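Local coordinates for amorpha-4,11-diene synthase (Artemisia annua, PDB 4GAX), which probably converts farnesyl diphosphate into a sesquiterpene by metal-dependent loss of diphosphate and cyclisation, as other plant sesquiterpene synthases do, at residues Gln225-Tyr230 with Leu243-Phe248; Lys82-Ile87 with Gln98-Ala103; Phe439-Ser444 with Leu512-Ile517. All blocks are in the same frame, centred on the assembly; numbering follows the deposited sequence.

Contact 1: Gln225-Tyr230 with Leu243-Phe248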
loop_
_atom_site.group_PDB
_atom_site.type_symbol
_atom_site.label_atom_id
_atom_site.label_comp_id
_atom_site.label_asym_id
_atom_site.label_seq_id
_atom_site.Cartn_x
_atom_site.Cartn_y
_atom_site.Cartn_z
ATOM N N GLN A 225 6.866 -3.703 -13.480
ATOM C CA GLN A 225 8.192 -4.322 -13.564
ATOM C C GLN A 225 8.105 -5.772 -14.047
ATOM O O GLN A 225 9.005 -6.258 -14.735
ATOM C CB GLN A 225 8.914 -4.263 -12.204
ATOM C CG GLN A 225 9.094 -2.851 -11.649
ATOM C CD GLN A 225 9.604 -2.844 -10.207
ATOM O OE1 GLN A 225 10.024 -3.875 -9.672
ATOM N NE2 GLN A 225 9.566 -1.670 -9.574
ATOM N N TYR A 226 7.033 -6.472 -13.689
ATOM C CA TYR A 226 6.945 -7.896 -14.035
ATOM C C TYR A 226 6.579 -8.117 -15.503
ATOM O O TYR A 226 7.018 -9.076 -16.135
ATOM C CB TYR A 226 5.947 -8.613 -13.135
ATOM C CG TYR A 226 5.998 -10.128 -13.265
ATOM C CD1 TYR A 226 7.099 -10.847 -12.797
ATOM C CD2 TYR A 226 4.946 -10.839 -13.836
ATOM C CE1 TYR A 226 7.155 -12.236 -12.901
ATOM C CE2 TYR A 226 4.994 -12.242 -13.948
ATOM C CZ TYR A 226 6.097 -12.927 -13.476
ATOM O OH TYR A 226 6.151 -14.304 -13.584
ATOM N N ILE A 227 5.765 -7.224 -16.042
ATOM C CA ILE A 227 5.306 -7.363 -17.409
ATOM C C ILE A 227 6.468 -7.553 -18.408
ATOM O O ILE A 227 6.490 -8.554 -19.132
ATOM C CB ILE A 227 4.337 -6.218 -17.800
ATOM C CG1 ILE A 227 2.972 -6.437 -17.132
ATOM C CG2 ILE A 227 4.165 -6.172 -19.312
ATOM C CD1 ILE A 227 1.992 -5.266 -17.320
ATOM N N PRO A 228 7.465 -6.641 -18.414
ATOM C CA PRO A 228 8.567 -6.846 -19.369
ATOM C C PRO A 228 9.404 -8.088 -19.076
ATOM O O PRO A 228 9.867 -8.736 -20.020
ATOM C CB PRO A 228 9.437 -5.587 -19.188
ATOM C CG PRO A 228 9.115 -5.102 -17.793
ATOM C CD PRO A 228 7.640 -5.392 -17.642
ATOM N N PHE A 229 9.627 -8.409 -17.804
ATOM C CA PHE A 229 10.366 -9.626 -17.504
ATOM C C PHE A 229 9.599 -10.834 -18.047
ATOM O O PHE A 229 10.186 -11.730 -18.665
ATOM C CB PHE A 229 10.644 -9.790 -16.003
ATOM C CG PHE A 229 11.194 -11.149 -15.643
ATOM C CD1 PHE A 229 12.533 -11.437 -15.830
ATOM C CD2 PHE A 229 10.363 -12.144 -15.145
ATOM C CE1 PHE A 229 13.045 -12.687 -15.525
ATOM C CE2 PHE A 229 10.868 -13.399 -14.839
ATOM C CZ PHE A 229 12.217 -13.666 -15.032
ATOM N N TYR A 230 8.285 -10.858 -17.833
ATOM C CA TYR A 230 7.489 -12.016 -18.263
ATOM C C TYR A 230 7.526 -12.130 -19.791
ATOM O O TYR A 230 7.690 -13.215 -20.347
ATOM C CB TYR A 230 6.041 -11.900 -17.759
ATOM C CG TYR A 230 5.190 -13.129 -18.046
ATOM C CD1 TYR A 230 5.296 -14.279 -17.264
ATOM C CD2 TYR A 230 4.285 -13.139 -19.104
ATOM C CE1 TYR A 230 4.511 -15.415 -17.529
ATOM C CE2 TYR A 230 3.507 -14.260 -19.378
ATOM C CZ TYR A 230 3.617 -15.389 -18.585
ATOM O OH TYR A 230 2.849 -16.496 -18.872
ATOM N N LEU A 243 -2.868 -9.696 -23.092
ATOM C CA LEU A 243 -3.928 -9.158 -22.258
ATOM C C LEU A 243 -3.394 -8.211 -21.187
ATOM O O LEU A 243 -3.973 -7.142 -20.940
ATOM C CB LEU A 243 -4.671 -10.313 -21.575
ATOM C CG LEU A 243 -5.774 -9.927 -20.591
ATOM C CD1 LEU A 243 -6.826 -9.059 -21.267
ATOM C CD2 LEU A 243 -6.403 -11.173 -20.021
ATOM N N ALA A 244 -2.310 -8.611 -20.532
ATOM C CA ALA A 244 -1.758 -7.797 -19.450
ATOM C C ALA A 244 -1.338 -6.408 -19.927
ATOM O O ALA A 244 -1.485 -5.418 -19.203
ATOM C CB ALA A 244 -0.572 -8.511 -18.769
ATOM N N LYS A 245 -0.799 -6.332 -21.136
ATOM C CA LYS A 245 -0.303 -5.051 -21.631
ATOM C C LYS A 245 -1.448 -4.160 -22.096
ATOM O O LYS A 245 -1.426 -2.948 -21.861
ATOM C CB LYS A 245 0.702 -5.259 -22.759
ATOM C CG LYS A 245 2.000 -5.929 -22.327
ATOM C CD LYS A 245 2.869 -6.257 -23.570
ATOM C CE LYS A 245 3.988 -5.254 -23.760
ATOM N NZ LYS A 245 4.740 -5.486 -25.044
ATOM N N LEU A 246 -2.435 -4.755 -22.770
ATOM C CA LEU A 246 -3.617 -4.012 -23.225
ATOM C C LEU A 246 -4.353 -3.446 -22.014
ATOM O O LEU A 246 -4.782 -2.282 -21.999
ATOM C CB LEU A 246 -4.566 -4.921 -24.015
ATOM C CG LEU A 246 -4.448 -4.989 -25.544
ATOM C CD1 LEU A 246 -3.036 -4.747 -26.008
ATOM C CD2 LEU A 246 -4.952 -6.345 -26.063
ATOM N N GLU A 247 -4.498 -4.284 -20.993
ATOM C CA GLU A 247 -5.201 -3.904 -19.772
ATOM C C GLU A 247 -4.399 -2.881 -18.985
ATOM O O GLU A 247 -4.966 -1.959 -18.414
ATOM C CB GLU A 247 -5.457 -5.133 -18.913
ATOM C CG GLU A 247 -6.590 -5.989 -19.444
ATOM C CD GLU A 247 -7.938 -5.292 -19.339
ATOM O OE1 GLU A 247 -8.107 -4.423 -18.446
ATOM O OE2 GLU A 247 -8.827 -5.617 -20.150
ATOM N N PHE A 248 -3.080 -3.036 -18.959
ATOM C CA PHE A 248 -2.266 -2.069 -18.243
ATOM C C PHE A 248 -2.543 -0.694 -18.788
ATOM O O PHE A 248 -2.713 0.251 -18.025
ATOM C CB PHE A 248 -0.773 -2.343 -18.396
ATOM C CG PHE A 248 0.060 -1.430 -17.562
ATOM C CD1 PHE A 248 0.295 -1.724 -16.228
ATOM C CD2 PHE A 248 0.526 -0.230 -18.076
ATOM C CE1 PHE A 248 1.043 -0.867 -15.441
ATOM C CE2 PHE A 248 1.269 0.649 -17.286
ATOM C CZ PHE A 248 1.530 0.323 -15.973
#

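Contact 2: Lys82-Ile87 with Gln98-Ala103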
loop_
_atom_site.group_PDB
_atom_site.type_symbol
_atom_site.label_atom_id
_atom_site.label_comp_id
_atom_site.label_asym_id
_atom_site.label_seq_id
_atom_site.Cartn_x
_atom_site.Cartn_y
_atom_site.Cartn_z
ATOM N N LYS A 82 0.791 -21.593 -10.441
ATOM C CA LYS A 82 1.713 -20.798 -11.247
ATOM C C LYS A 82 0.965 -19.805 -12.134
ATOM O O LYS A 82 1.402 -18.654 -12.308
ATOM C CB LYS A 82 2.610 -21.705 -12.093
ATOM C CG LYS A 82 3.753 -20.976 -12.787
ATOM C CD LYS A 82 4.512 -20.082 -11.797
ATOM C CE LYS A 82 5.887 -19.664 -12.327
ATOM N NZ LYS A 82 5.820 -18.660 -13.429
ATOM N N LEU A 83 -0.151 -20.247 -12.707
ATOM C CA LEU A 83 -0.954 -19.378 -13.565
ATOM C C LEU A 83 -1.554 -18.246 -12.743
ATOM O O LEU A 83 -1.573 -17.089 -13.187
ATOM C CB LEU A 83 -2.087 -20.185 -14.195
ATOM C CG LEU A 83 -3.016 -19.487 -15.191
ATOM C CD1 LEU A 83 -2.212 -18.770 -16.261
ATOM C CD2 LEU A 83 -3.914 -20.543 -15.846
ATOM N N VAL A 84 -2.050 -18.580 -11.549
ATOM C CA VAL A 84 -2.615 -17.578 -10.645
ATOM C C VAL A 84 -1.537 -16.550 -10.319
ATOM O O VAL A 84 -1.764 -15.344 -10.394
ATOM C CB VAL A 84 -3.149 -18.226 -9.337
ATOM C CG1 VAL A 84 -3.458 -17.167 -8.288
ATOM C CG2 VAL A 84 -4.391 -19.082 -9.616
ATOM N N ASP A 85 -0.349 -17.030 -9.974
ATOM C CA ASP A 85 0.763 -16.119 -9.667
ATOM C C ASP A 85 1.076 -15.172 -10.836
ATOM O O ASP A 85 1.354 -13.985 -10.652
ATOM C CB ASP A 85 2.002 -16.947 -9.352
ATOM C CG ASP A 85 3.196 -16.107 -8.997
ATOM O OD1 ASP A 85 3.057 -15.192 -8.156
ATOM O OD2 ASP A 85 4.293 -16.381 -9.534
ATOM N N GLU A 86 1.062 -15.697 -12.054
ATOM C CA GLU A 86 1.409 -14.872 -13.206
ATOM C C GLU A 86 0.322 -13.823 -13.444
ATOM O O GLU A 86 0.610 -12.647 -13.713
ATOM C CB GLU A 86 1.604 -15.756 -14.428
ATOM C CG GLU A 86 2.825 -16.631 -14.315
ATOM C CD GLU A 86 2.871 -17.681 -15.405
ATOM O OE1 GLU A 86 1.935 -17.694 -16.240
ATOM O OE2 GLU A 86 3.833 -18.487 -15.423
ATOM N N ILE A 87 -0.933 -14.240 -13.317
ATOM C CA ILE A 87 -2.036 -13.292 -13.467
ATOM C C ILE A 87 -1.918 -12.168 -12.423
ATOM O O ILE A 87 -2.114 -10.995 -12.740
ATOM C CB ILE A 87 -3.395 -14.008 -13.350
ATOM C CG1 ILE A 87 -3.564 -14.971 -14.525
ATOM C CG2 ILE A 87 -4.543 -12.991 -13.307
ATOM C CD1 ILE A 87 -4.761 -15.959 -14.359
ATOM N N GLN A 98 -13.363 -13.595 -9.176
ATOM C CA GLN A 98 -14.146 -14.756 -8.772
ATOM C C GLN A 98 -13.386 -16.038 -9.079
ATOM O O GLN A 98 -13.367 -16.969 -8.266
ATOM C CB GLN A 98 -15.527 -14.762 -9.446
ATOM C CG GLN A 98 -16.528 -15.739 -8.799
ATOM C CD GLN A 98 -16.328 -17.180 -9.254
ATOM O OE1 GLN A 98 -15.778 -17.426 -10.334
ATOM N NE2 GLN A 98 -16.765 -18.139 -8.430
ATOM N N GLU A 99 -12.761 -16.089 -10.253
ATOM C CA GLU A 99 -12.084 -17.317 -10.686
ATOM C C GLU A 99 -10.913 -17.637 -9.766
ATOM O O GLU A 99 -10.720 -18.789 -9.375
ATOM C CB GLU A 99 -11.612 -17.222 -12.141
ATOM C CG GLU A 99 -12.740 -17.204 -13.163
ATOM C CD GLU A 99 -13.337 -15.821 -13.392
ATOM O OE1 GLU A 99 -12.973 -14.861 -12.674
ATOM O OE2 GLU A 99 -14.189 -15.695 -14.301
ATOM N N ILE A 100 -10.149 -16.609 -9.406
ATOM C CA ILE A 100 -8.994 -16.783 -8.528
ATOM C C ILE A 100 -9.408 -17.089 -7.087
ATOM O O ILE A 100 -8.867 -18.003 -6.465
ATOM C CB ILE A 100 -8.086 -15.545 -8.565
ATOM C CG1 ILE A 100 -7.417 -15.433 -9.938
ATOM C CG2 ILE A 100 -7.024 -15.613 -7.488
ATOM C CD1 ILE A 100 -6.579 -14.171 -10.070
ATOM N N ASP A 101 -10.345 -16.323 -6.540
ATOM C CA ASP A 101 -10.838 -16.627 -5.193
ATOM C C ASP A 101 -11.374 -18.043 -5.130
ATOM O O ASP A 101 -11.058 -18.790 -4.208
ATOM C CB ASP A 101 -11.912 -15.624 -4.753
ATOM C CG ASP A 101 -11.347 -14.215 -4.598
ATOM O OD1 ASP A 101 -10.097 -14.072 -4.568
ATOM O OD2 ASP A 101 -12.142 -13.257 -4.528
ATOM N N HIS A 102 -12.155 -18.434 -6.131
ATOM C CA HIS A 102 -12.709 -19.787 -6.139
ATOM C C HIS A 102 -11.621 -20.870 -6.254
ATOM O O HIS A 102 -11.688 -21.907 -5.590
ATOM C CB HIS A 102 -13.739 -19.938 -7.249
ATOM C CG HIS A 102 -14.263 -21.332 -7.397
ATOM N ND1 HIS A 102 -13.774 -22.209 -8.344
ATOM C CD2 HIS A 102 -15.228 -21.996 -6.727
ATOM C CE1 HIS A 102 -14.420 -23.358 -8.245
ATOM N NE2 HIS A 102 -15.305 -23.258 -7.271
ATOM N N ALA A 103 -10.625 -20.621 -7.094
ATOM C CA ALA A 103 -9.509 -21.546 -7.296
ATOM C C ALA A 103 -8.719 -21.751 -6.007
ATOM O O ALA A 103 -8.483 -22.881 -5.596
ATOM C CB ALA A 103 -8.578 -21.014 -8.395
#

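Contact 3: Phe439-Ser444 with Leu512-Ile517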
loop_
_atom_site.group_PDB
_atom_site.type_symbol
_atom_site.label_atom_id
_atom_site.label_comp_id
_atom_site.label_asym_id
_atom_site.label_seq_id
_atom_site.Cartn_x
_atom_site.Cartn_y
_atom_site.Cartn_z
ATOM N N PHE A 439 -16.417 -1.235 11.257
ATOM C CA PHE A 439 -16.234 -0.025 12.055
ATOM C C PHE A 439 -15.956 -0.337 13.513
ATOM O O PHE A 439 -15.161 0.353 14.152
ATOM C CB PHE A 439 -17.433 0.913 11.928
ATOM C CG PHE A 439 -17.249 1.971 10.882
ATOM C CD1 PHE A 439 -16.342 2.999 11.082
ATOM C CD2 PHE A 439 -17.974 1.936 9.703
ATOM C CE1 PHE A 439 -16.161 3.982 10.121
ATOM C CE2 PHE A 439 -17.805 2.912 8.749
ATOM C CZ PHE A 439 -16.895 3.939 8.960
ATOM N N GLU A 440 -16.619 -1.361 14.044
ATOM C CA GLU A 440 -16.313 -1.825 15.390
ATOM C C GLU A 440 -14.831 -2.189 15.473
ATOM O O GLU A 440 -14.139 -1.831 16.434
ATOM C CB GLU A 440 -17.181 -3.031 15.761
ATOM C CG GLU A 440 -18.659 -2.714 15.917
ATOM C CD GLU A 440 -19.510 -3.970 16.056
ATOM O OE1 GLU A 440 -18.947 -5.087 15.971
ATOM O OE2 GLU A 440 -20.740 -3.839 16.249
ATOM N N TRP A 441 -14.344 -2.904 14.468
ATOM C CA TRP A 441 -12.926 -3.233 14.402
ATOM C C TRP A 441 -12.074 -1.963 14.459
ATOM O O TRP A 441 -11.186 -1.830 15.306
ATOM C CB TRP A 441 -12.610 -4.010 13.120
ATOM C CG TRP A 441 -11.173 -4.394 13.042
ATOM C CD1 TRP A 441 -10.556 -5.412 13.718
ATOM C CD2 TRP A 441 -10.163 -3.766 12.253
ATOM N NE1 TRP A 441 -9.223 -5.452 13.397
ATOM C CE2 TRP A 441 -8.956 -4.455 12.493
ATOM C CE3 TRP A 441 -10.161 -2.686 11.361
ATOM C CZ2 TRP A 441 -7.761 -4.099 11.878
ATOM C CZ3 TRP A 441 -8.974 -2.337 10.746
ATOM C CH2 TRP A 441 -7.791 -3.040 11.006
ATOM N N ALA A 442 -12.380 -1.029 13.562
ATOM C CA ALA A 442 -11.703 0.268 13.491
ATOM C C ALA A 442 -11.642 1.006 14.824
ATOM O O ALA A 442 -10.607 1.579 15.171
ATOM C CB ALA A 442 -12.362 1.152 12.431
ATOM N N VAL A 443 -12.741 1.000 15.575
ATOM C CA VAL A 443 -12.768 1.733 16.842
ATOM C C VAL A 443 -12.136 0.942 17.987
ATOM O O VAL A 443 -11.831 1.500 19.034
ATOM C CB VAL A 443 -14.199 2.198 17.239
ATOM C CG1 VAL A 443 -14.900 2.876 16.060
ATOM C CG2 VAL A 443 -15.024 1.031 17.741
ATOM N N SER A 444 -11.914 -0.350 17.770
ATOM C CA SER A 444 -11.360 -1.234 18.792
ATOM C C SER A 444 -9.912 -0.949 19.145
ATOM O O SER A 444 -9.366 -1.605 20.037
ATOM C CB SER A 444 -11.417 -2.690 18.311
ATOM O OG SER A 444 -12.751 -3.104 18.117
ATOM N N LEU A 512 -3.031 -11.993 8.827
ATOM C CA LEU A 512 -3.471 -13.379 8.681
ATOM C C LEU A 512 -4.539 -13.746 9.690
ATOM O O LEU A 512 -5.278 -14.716 9.507
ATOM C CB LEU A 512 -2.272 -14.326 8.830
ATOM C CG LEU A 512 -1.228 -14.172 7.703
ATOM C CD1 LEU A 512 0.097 -14.825 8.094
ATOM C CD2 LEU A 512 -1.746 -14.794 6.413
ATOM N N ILE A 513 -4.622 -12.955 10.753
ATOM C CA ILE A 513 -5.516 -13.242 11.876
ATOM C C ILE A 513 -6.789 -12.385 11.849
ATOM O O ILE A 513 -7.767 -12.662 12.546
ATOM C CB ILE A 513 -4.726 -13.017 13.198
ATOM C CG1 ILE A 513 -4.790 -14.254 14.068
ATOM C CG2 ILE A 513 -5.122 -11.725 13.912
ATOM C CD1 ILE A 513 -4.109 -15.400 13.426
ATOM N N THR A 514 -6.795 -11.339 11.033
ATOM C CA THR A 514 -7.946 -10.437 11.031
ATOM C C THR A 514 -9.039 -10.853 10.035
ATOM O O THR A 514 -8.826 -10.823 8.815
ATOM C CB THR A 514 -7.511 -8.978 10.788
ATOM O OG1 THR A 514 -6.484 -8.634 11.729
ATOM C CG2 THR A 514 -8.699 -8.042 10.989
ATOM N N LYS A 515 -10.205 -11.233 10.566
ATOM C CA LYS A 515 -11.306 -11.730 9.747
ATOM C C LYS A 515 -12.582 -10.883 9.830
ATOM O O LYS A 515 -13.521 -11.110 9.063
ATOM C CB LYS A 515 -11.674 -13.172 10.160
ATOM C CG LYS A 515 -10.521 -14.148 10.193
ATOM C CD LYS A 515 -9.856 -14.270 8.823
ATOM C CE LYS A 515 -8.583 -15.109 8.953
ATOM N NZ LYS A 515 -7.822 -15.140 7.680
ATOM N N THR A 516 -12.629 -9.922 10.750
ATOM C CA THR A 516 -13.880 -9.181 10.995
ATOM C C THR A 516 -14.101 -8.016 10.048
ATOM O O THR A 516 -15.179 -7.413 10.034
ATOM C CB THR A 516 -13.962 -8.639 12.423
ATOM O OG1 THR A 516 -12.787 -7.867 12.696
ATOM C CG2 THR A 516 -14.056 -9.777 13.408
ATOM N N ILE A 517 -13.071 -7.701 9.273
ATOM C CA ILE A 517 -13.139 -6.666 8.250
ATOM C C ILE A 517 -13.195 -7.374 6.889
ATOM O O ILE A 517 -12.445 -8.321 6.651
ATOM C CB ILE A 517 -11.895 -5.742 8.362
ATOM C CG1 ILE A 517 -11.649 -4.929 7.105
ATOM C CG2 ILE A 517 -10.649 -6.555 8.577
ATOM C CD1 ILE A 517 -10.333 -4.146 7.190
HETATM O O HOH W 1 -7.465 -7.498 14.048
#

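Contact 1: Gln225-Tyr230 with Leu243-Phe248
Ile-227 and Ala-244 face each other, their CA atoms 7.4 Å apart, where helices 219-232 and 238-269 run largely antiparallel, the axes of the two short segments 10.7 Å apart at an angle of 149°. Ile-227 carries the whole contact from its side and splits it between two branches. CG2, the branch anti to the backbone N (CG1 sits beside that nitrogen, chi1 -74°), meets CG of Lys-245 at 3.7 Å. The longer branch reaches the opposite helix with its end: CD1 lies 4.1 Å from CD1 of Phe-248 and 4.4 Å from CB of Ala-244, approaching the phenyl ring at a slant. The small methyl of Ala-244 leaves room for a branched neighbour, whereas Phe-248 supplies a broad apolar surface. Lys-245 suits a buried place because its methylene chain packs against isoleucine while its ammonium group, carried away by a bend at chi3, pairs with Glu-231 and also bonds to Ser-562 O near the chain's C-terminus. Met-561 touches Ile-227, Lys-245 and Phe-248, so the C-terminal tail helps to cover this seam. Pro-228 has no N-H to give to the preceding turn, and helix 219-232 is kinked there, right beside Ile-227. Two antiparallel helices joined by a short connection and held by apolar side chains form an alpha-helical hairpin, a recurrent element of all-alpha folds such as the terpene synthases.

Contact 2: Lys82-Ile87 with Gln98-Ala103
Ile-100 of helix 97-111 sets its two branches against Val-84 and Ile-87 of helix 77-89, and these three buried side chains make up nearly all of the contact. The CA atoms of Val-84 and Ile-100 lie 6.8 Å apart. CG2 of Ile-100 meets CG1 of Val-84 at 4.0 Å, methyl against methyl, the two side chains meeting at a slant. The other branch of Ile-100 is extended (chi2 176°), which carries its CD1 to within 4.0 Å of CG2 of Ile-87; here the two side chains run alongside each other, pointing opposite ways. Beta-branched residues suit such a seam, since each offers two separate carbon branches close to its helix. Val-63 of helix 52-71, Leu-240 of helix 238-269 and Phe-96 also touch Ile-87, extending the apolar cluster. The side of helix 77-89 turned from Ile-100 bears Lys-82 and Glu-86, one turn apart and joined by a salt bridge of 2.8 Å between NZ and OE2; Glu-86 also packs against Tyr-226 and Tyr-230 of helix 219-232. Helices 77-89 and 97-111, running in roughly opposite directions, form a helical hairpin of the terpene synthase N-terminal domain, whose helices assemble into an alpha-barrel.

Contact 3: Phe439-Ser444 with Leu512-Ile517
Trp-441, on the last turn of helix 436-443, leans against the loop that leaves helix 489-513, joining two parts of the all-alpha class I terpene synthase fold. The contact links a helix to the loop after another helix: Thr-514 is the first residue to abandon helical backbone angles, and Thr-516 comes closest to the tryptophan backbone, with their CA atoms 6.9 Å apart. The indole of Trp-441 swings out to three residues of the loop because its CG stands opposite the backbone N (chi1 -178°). The methyl CG2 of Thr-514 sits 3.6 Å from NE1, and the two side chains cross at about a right angle. OG1 of Thr-516 lies 3.5 Å from CD1 on the five-membered ring, a packing contact. At the far side of the bicycle, CZ3 has CD1 of Ile-517 at 4.2 Å. Tryptophan suits this place because one large flat group can span a loop of mixed polarity, while Tyr-427, Pro-446, Leu-448 and Leu-449 also touch it. Each threonine combines a methyl and a hydroxyl on one carbon, and Thr-514 uses both: CG2 packs on the indole, and OG1 bonds back to Glu-510 O in the helix that has just ended. Lys-515 likewise folds back, its NZ reaching Leu-512 O from above the carbonyl plane. A single water bridges the two segments, lying in the indole plane at its edge: it accepts from NE1 of Trp-441 at 2.8 Å and donates to OG1 of Thr-514, also at 2.8 Å.

In the fold
The contacts follow one another along the chain in the order contact 2, contact 1, contact 3, each closing before the next opens. Contacts 1 and 2 are neighbours, their centres 16 Å apart on one side of the chain's centre, and they touch: Tyr-230 OH lies 3.0 Å from Glu-86 OE1, a probable hydrogen bond joining helices 219-232 and 77-89. Helix 238-269 serves both, carrying 243-248 and, through Leu-240, touching Leu-83, Glu-86 and Ile-87. Contact 3 lies apart, its centre 34 Å from that of contact 1 and 26 Å from that of contact 2; its segment 439-444 belongs to the metal-binding family. Two adjoining helical hairpins and a distant helix-loop contact thus sample both parts of a two-domain helical enzyme.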